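Local coordinates for amino acid adenylation domain-containing protein (Bacillus stratosphericus LAMA 585, PDB 6ULY) that probably selects and activates an alpha-keto acid as its acyl adenylate, serving as an adenylation domain in nonribosomal depsipeptide synthesis, at residues Q44-L57 / H79-F93. Residues are numbered along the deposited sequence; the frame is centred on the assembly and turned at random.
With SO4 (sulfate ion), chain G; SO4 (sulfate ion), chain D; SO4 (sulfate ion), chain F.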
loop_
_atom_site.group_PDB
_atom_site.type_symbol
_atom_site.label_atom_id
_atom_site.label_comp_id
_atom_site.label_asym_id
_atom_site.label_seq_id
_atom_site.Cartn_x
_atom_site.Cartn_y
_atom_site.Cartn_z
ATOM N N GLN A 44 -1.151 14.099 39.464
ATOM C CA GLN A 44 -2.581 14.100 39.161
ATOM C C GLN A 44 -3.120 12.751 39.623
ATOM O O GLN A 44 -3.025 11.762 38.890
ATOM C CB GLN A 44 -2.840 14.324 37.679
ATOM C CG GLN A 44 -4.315 14.424 37.298
ATOM C CD GLN A 44 -4.542 14.252 35.800
ATOM O OE1 GLN A 44 -3.881 13.442 35.156
ATOM N NE2 GLN A 44 -5.473 15.021 35.242
ATOM N N SER A 45 -3.666 12.717 40.835
ATOM C CA SER A 45 -4.237 11.483 41.349
ATOM C C SER A 45 -5.342 10.990 40.420
ATOM O O SER A 45 -5.911 11.745 39.626
ATOM C CB SER A 45 -4.799 11.693 42.753
ATOM O OG SER A 45 -5.936 12.538 42.715
ATOM N N TYR A 46 -5.655 9.697 40.533
ATOM C CA TYR A 46 -6.781 9.164 39.773
ATOM C C TYR A 46 -8.074 9.878 40.139
ATOM O O TYR A 46 -8.962 10.030 39.290
ATOM C CB TYR A 46 -6.900 7.658 39.999
ATOM C CG TYR A 46 -5.785 6.867 39.343
ATOM C CD1 TYR A 46 -5.424 7.098 38.016
ATOM C CD2 TYR A 46 -5.086 5.901 40.052
ATOM C CE1 TYR A 46 -4.404 6.382 37.416
ATOM C CE2 TYR A 46 -4.064 5.184 39.464
ATOM C CZ TYR A 46 -3.729 5.428 38.142
ATOM O OH TYR A 46 -2.713 4.718 37.544
ATOM N N ALA A 47 -8.190 10.340 41.389
ATOM C CA ALA A 47 -9.335 11.157 41.778
ATOM C C ALA A 47 -9.296 12.513 41.087
ATOM O O ALA A 47 -10.324 13.000 40.604
ATOM C CB ALA A 47 -9.362 11.331 43.300
ATOM N N GLN A 48 -8.119 13.140 41.032
ATOM C CA GLN A 48 -7.990 14.400 40.305
ATOM C C GLN A 48 -8.248 14.202 38.817
ATOM O O GLN A 48 -8.913 15.028 38.177
ATOM C CB GLN A 48 -6.601 14.998 40.538
ATOM C CG GLN A 48 -6.376 15.552 41.943
ATOM C CD GLN A 48 -4.998 16.157 42.112
ATOM O OE1 GLN A 48 -4.018 15.448 42.341
ATOM N NE2 GLN A 48 -4.914 17.476 41.992
ATOM N N LEU A 49 -7.736 13.108 38.247
ATOM C CA LEU A 49 -7.977 12.838 36.832
ATOM C C LEU A 49 -9.470 12.788 36.531
ATOM O O LEU A 49 -9.931 13.366 35.539
ATOM C CB LEU A 49 -7.295 11.529 36.430
ATOM C CG LEU A 49 -7.561 11.005 35.016
ATOM C CD1 LEU A 49 -7.161 12.024 33.952
ATOM C CD2 LEU A 49 -6.826 9.692 34.802
ATOM N N GLN A 50 -10.247 12.125 37.388
ATOM C CA GLN A 50 -11.684 12.029 37.150
ATOM C C GLN A 50 -12.324 13.411 37.118
ATOM O O GLN A 50 -13.106 13.728 36.213
ATOM C CB GLN A 50 -12.331 11.153 38.222
ATOM C CG GLN A 50 -13.777 10.777 37.926
ATOM C CD GLN A 50 -14.373 9.883 38.993
ATOM O OE1 GLN A 50 -13.934 9.894 40.145
ATOM N NE2 GLN A 50 -15.371 9.095 38.614
ATOM N N GLY A 51 -12.006 14.250 38.107
ATOM C CA GLY A 51 -12.534 15.604 38.113
ATOM C C GLY A 51 -12.017 16.433 36.953
ATOM O O GLY A 51 -12.784 17.137 36.288
ATOM N N ASP A 52 -10.709 16.367 36.697
ATOM C CA ASP A 52 -10.158 17.044 35.527
ATOM C C ASP A 52 -10.857 16.592 34.251
ATOM O O ASP A 52 -11.217 17.422 33.406
ATOM C CB ASP A 52 -8.654 16.791 35.436
ATOM C CG ASP A 52 -7.882 17.528 36.511
ATOM O OD1 ASP A 52 -8.383 18.576 36.964
ATOM O OD2 ASP A 52 -6.788 17.066 36.903
ATOM N N ALA A 53 -11.070 15.282 34.097
ATOM C CA ALA A 53 -11.766 14.788 32.913
ATOM C C ALA A 53 -13.187 15.330 32.851
ATOM O O ALA A 53 -13.699 15.631 31.766
ATOM C CB ALA A 53 -11.772 13.260 32.906
ATOM N N GLU A 54 -13.838 15.463 34.009
ATOM C CA GLU A 54 -15.184 16.023 34.035
ATOM C C GLU A 54 -15.177 17.503 33.676
ATOM O O GLU A 54 -16.114 17.989 33.034
ATOM C CB GLU A 54 -15.813 15.801 35.412
ATOM C CG GLU A 54 -16.265 14.363 35.654
ATOM C CD GLU A 54 -16.546 14.064 37.114
ATOM O OE1 GLU A 54 -17.010 12.943 37.412
ATOM O OE2 GLU A 54 -16.303 14.947 37.965
ATOM N N ARG A 55 -14.132 18.233 34.070
ATOM C CA ARG A 55 -14.018 19.632 33.669
ATOM C C ARG A 55 -13.854 19.742 32.159
ATOM O O ARG A 55 -14.590 20.479 31.491
ATOM C CB ARG A 55 -12.847 20.296 34.399
ATOM C CG ARG A 55 -13.000 20.331 35.914
ATOM C CD ARG A 55 -11.903 21.148 36.586
ATOM N NE ARG A 55 -11.700 20.741 37.977
ATOM C CZ ARG A 55 -12.502 21.080 38.983
ATOM N NH1 ARG A 55 -13.573 21.830 38.758
ATOM N NH2 ARG A 55 -12.239 20.662 40.215
ATOM N N VAL A 56 -12.900 18.998 31.596
ATOM C CA VAL A 56 -12.731 19.005 30.145
ATOM C C VAL A 56 -14.030 18.601 29.457
ATOM O O VAL A 56 -14.372 19.121 28.387
ATOM C CB VAL A 56 -11.562 18.092 29.735
ATOM C CG1 VAL A 56 -11.475 17.989 28.216
ATOM C CG2 VAL A 56 -10.260 18.619 30.306
ATOM N N LEU A 57 -14.781 17.676 30.064
ATOM C CA LEU A 57 -16.041 17.242 29.467
ATOM C C LEU A 57 -17.018 18.401 29.328
ATOM O O LEU A 57 -17.798 18.450 28.370
ATOM C CB LEU A 57 -16.660 16.120 30.302
ATOM C CG LEU A 57 -18.054 15.650 29.880
ATOM C CD1 LEU A 57 -18.044 15.077 28.465
ATOM C CD2 LEU A 57 -18.580 14.618 30.869
ATOM N N HIS A 79 -0.154 15.272 30.186
ATOM C CA HIS A 79 -1.210 15.667 31.111
ATOM C C HIS A 79 -2.492 16.012 30.364
ATOM O O HIS A 79 -3.578 15.522 30.703
ATOM C CB HIS A 79 -0.742 16.854 31.956
ATOM C CG HIS A 79 -1.809 17.431 32.831
ATOM N ND1 HIS A 79 -2.040 16.986 34.116
ATOM C CD2 HIS A 79 -2.709 18.419 32.609
ATOM C CE1 HIS A 79 -3.033 17.678 34.648
ATOM N NE2 HIS A 79 -3.457 18.552 33.753
ATOM N N ALA A 80 -2.387 16.864 29.343
ATOM C CA ALA A 80 -3.577 17.257 28.600
ATOM C C ALA A 80 -4.180 16.078 27.841
ATOM O O ALA A 80 -5.407 15.973 27.727
ATOM C CB ALA A 80 -3.236 18.398 27.641
ATOM N N MET A 81 -3.340 15.179 27.314
ATOM C CA MET A 81 -3.854 14.079 26.499
ATOM C C MET A 81 -4.555 13.034 27.357
ATOM O O MET A 81 -5.658 12.582 27.025
ATOM C CB MET A 81 -2.722 13.433 25.701
ATOM C CG MET A 81 -3.142 12.166 24.955
ATOM S SD MET A 81 -2.103 11.815 23.521
ATOM C CE MET A 81 -0.464 11.952 24.226
ATOM N N VAL A 82 -3.912 12.614 28.451
ATOM C CA VAL A 82 -4.546 11.697 29.396
ATOM C C VAL A 82 -5.889 12.254 29.851
ATOM O O VAL A 82 -6.898 11.542 29.902
ATOM C CB VAL A 82 -3.615 11.439 30.595
ATOM C CG1 VAL A 82 -4.373 10.755 31.722
ATOM C CG2 VAL A 82 -2.418 10.604 30.178
ATOM N N THR A 83 -5.917 13.541 30.199
ATOM C CA THR A 83 -7.157 14.154 30.664
ATOM C C THR A 83 -8.187 14.213 29.549
ATOM O O THR A 83 -9.373 13.936 29.770
ATOM C CB THR A 83 -6.878 15.559 31.206
ATOM O OG1 THR A 83 -5.938 15.477 32.280
ATOM C CG2 THR A 83 -8.154 16.221 31.709
ATOM N N ALA A 84 -7.753 14.588 28.344
ATOM C CA ALA A 84 -8.666 14.650 27.210
ATOM C C ALA A 84 -9.221 13.272 26.873
ATOM O O ALA A 84 -10.390 13.142 26.491
ATOM C CB ALA A 84 -7.948 15.249 26.001
ATOM N N PHE A 85 -8.395 12.233 27.001
ATOM C CA PHE A 85 -8.855 10.881 26.711
ATOM C C PHE A 85 -9.994 10.479 27.636
ATOM O O PHE A 85 -10.996 9.904 27.193
ATOM C CB PHE A 85 -7.693 9.902 26.844
ATOM C CG PHE A 85 -8.095 8.463 26.717
ATOM C CD1 PHE A 85 -8.171 7.859 25.472
ATOM C CD2 PHE A 85 -8.386 7.708 27.842
ATOM C CE1 PHE A 85 -8.536 6.532 25.353
ATOM C CE2 PHE A 85 -8.752 6.380 27.729
ATOM C CZ PHE A 85 -8.828 5.791 26.479
ATOM N N TRP A 86 -9.862 10.777 28.926
ATOM C CA TRP A 86 -10.876 10.349 29.878
ATOM C C TRP A 86 -12.115 11.229 29.824
ATOM O O TRP A 86 -13.227 10.733 30.037
ATOM C CB TRP A 86 -10.274 10.314 31.273
ATOM C CG TRP A 86 -9.360 9.145 31.440
ATOM C CD1 TRP A 86 -8.000 9.162 31.467
ATOM C CD2 TRP A 86 -9.749 7.774 31.579
ATOM N NE1 TRP A 86 -7.515 7.887 31.629
ATOM C CE2 TRP A 86 -8.569 7.016 31.699
ATOM C CE3 TRP A 86 -10.981 7.115 31.622
ATOM C CZ2 TRP A 86 -8.584 5.634 31.858
ATOM C CZ3 TRP A 86 -10.992 5.745 31.782
ATOM C CH2 TRP A 86 -9.804 5.019 31.900
ATOM N N ALA A 87 -11.959 12.516 29.513
ATOM C CA ALA A 87 -13.132 13.329 29.216
ATOM C C ALA A 87 -13.960 12.687 28.108
ATOM O O ALA A 87 -15.190 12.590 28.209
ATOM C CB ALA A 87 -12.705 14.743 28.825
ATOM N N CYS A 88 -13.295 12.224 27.047
ATOM C CA CYS A 88 -14.001 11.563 25.954
ATOM C C CYS A 88 -14.658 10.270 26.421
ATOM O O CYS A 88 -15.808 9.984 26.068
ATOM C CB CYS A 88 -13.030 11.286 24.806
ATOM S SG CYS A 88 -12.457 12.758 23.934
ATOM N N VAL A 89 -13.937 9.465 27.202
ATOM C CA VAL A 89 -14.532 8.270 27.794
ATOM C C VAL A 89 -15.794 8.624 28.571
ATOM O O VAL A 89 -16.811 7.928 28.480
ATOM C CB VAL A 89 -13.503 7.557 28.690
ATOM C CG1 VAL A 89 -14.187 6.496 29.547
ATOM C CG2 VAL A 89 -12.400 6.947 27.839
ATOM N N LEU A 90 -15.752 9.705 29.355
ATOM C CA LEU A 90 -16.923 10.081 30.144
ATOM C C LEU A 90 -18.074 10.513 29.245
ATOM O O LEU A 90 -19.235 10.180 29.507
ATOM C CB LEU A 90 -16.571 11.204 31.126
ATOM C CG LEU A 90 -15.633 10.844 32.276
ATOM C CD1 LEU A 90 -15.374 12.066 33.143
ATOM C CD2 LEU A 90 -16.206 9.706 33.107
ATOM N N GLY A 91 -17.776 11.250 28.184
ATOM C CA GLY A 91 -18.814 11.745 27.311
ATOM C C GLY A 91 -19.293 10.775 26.257
ATOM O O GLY A 91 -20.212 11.108 25.503
ATOM N N GLY A 92 -18.720 9.576 26.187
ATOM C CA GLY A 92 -19.025 8.685 25.084
ATOM C C GLY A 92 -18.410 9.111 23.774
ATOM O O GLY A 92 -18.785 8.587 22.719
ATOM N N PHE A 93 -17.492 10.067 23.812
ATOM C CA PHE A 93 -16.780 10.491 22.624
ATOM C C PHE A 93 -15.669 9.495 22.333
ATOM O O PHE A 93 -15.155 8.828 23.238
ATOM C CB PHE A 93 -16.205 11.893 22.819
ATOM C CG PHE A 93 -17.163 12.855 23.471
ATOM C CD1 PHE A 93 -18.498 12.877 23.106
ATOM C CD2 PHE A 93 -16.731 13.724 24.462
ATOM C CE1 PHE A 93 -19.383 13.753 23.704
ATOM C CE2 PHE A 93 -17.610 14.603 25.064
ATOM C CZ PHE A 93 -18.937 14.618 24.688
HETATM S S SO4 G . -16.352 21.967 40.543
HETATM O O1 SO4 G . -16.833 20.906 39.726
HETATM O O2 SO4 G . -15.822 23.006 39.709
HETATM O O3 SO4 G . -17.477 22.499 41.285
HETATM O O4 SO4 G . -15.317 21.455 41.430
HETATM S S SO4 D . 3.220 17.001 30.411
HETATM O O1 SO4 D . 2.586 18.129 29.775
HETATM O O2 SO4 D . 3.822 16.133 29.432
HETATM O O3 SO4 D . 2.232 16.263 31.146
HETATM O O4 SO4 D . 4.231 17.439 31.316
HETATM S S SO4 F . -7.476 20.643 42.422
HETATM O O1 SO4 F . -6.985 19.301 42.302
HETATM O O2 SO4 F . -7.845 21.138 41.127
HETATM O O3 SO4 F . -8.624 20.657 43.282
HETATM O O4 SO4 F . -6.454 21.477 42.981
#
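The side-chain amide of Gln44 and the imidazole of His79 meet with their planes 31° apart, and one face of that imidazole has Thr83 OG1 over its centre. Leu49 CD2 reaches the Trp86 indole obliquely, 3.6 Å from Trp86 CD1; Phe85 lies on one face of the indole, Val82 CG1 at its edge, and its NE1 bonds to His231. In Phe93, Gly91 O stands above one ring face, while Leu57 CD1 comes up obliquely to CE2.

These groups flank a helix-helix crossing in the ANL-type adenylation fold, outside the adenylate pocket: helices 46-57 and 79-91 cross at -71°, with axes 7.7 Å apart. Knobs-into-holes packing fills the interface. Ala53 sits among Thr83, Trp86, Ala87 and Leu90; Ala53 and Ala87, both small, meet where the backbones come close, Ala87 CB lying 3.2 Å from Ala53 O. In return, Leu90 enters between Gln50, Ala53, Glu54 and Leu57, its CD1 touching Glu54 CG. Val56 splits its branches, CG1 onto Ala87 CB and CG2 tightly against Thr83 CG2 (3.5 Å).

A polar cluster closes the end nearest strand 41-45. With CG anti to the backbone N (chi1 -176°) and the chain extended beyond it, Gln44 carries its amide across to helix 79-91. There NE2 spends one N-H on Asp52 OD2, at the anti lone pair, and the other on Thr83 OG1 (3.0 Å), both partners close to the amide plane; Tyr34 OH bonds to OE1, so the amide is fixed at both ends. Thr83 is itself a knob, its side chain set among Leu49, Asp52, Ala53 and Val56, and it donates its own hydroxyl hydrogen to His79 O, 2.8 Å from Thr83 OG1, on the opposite face of that carbonyl from Thr83 N.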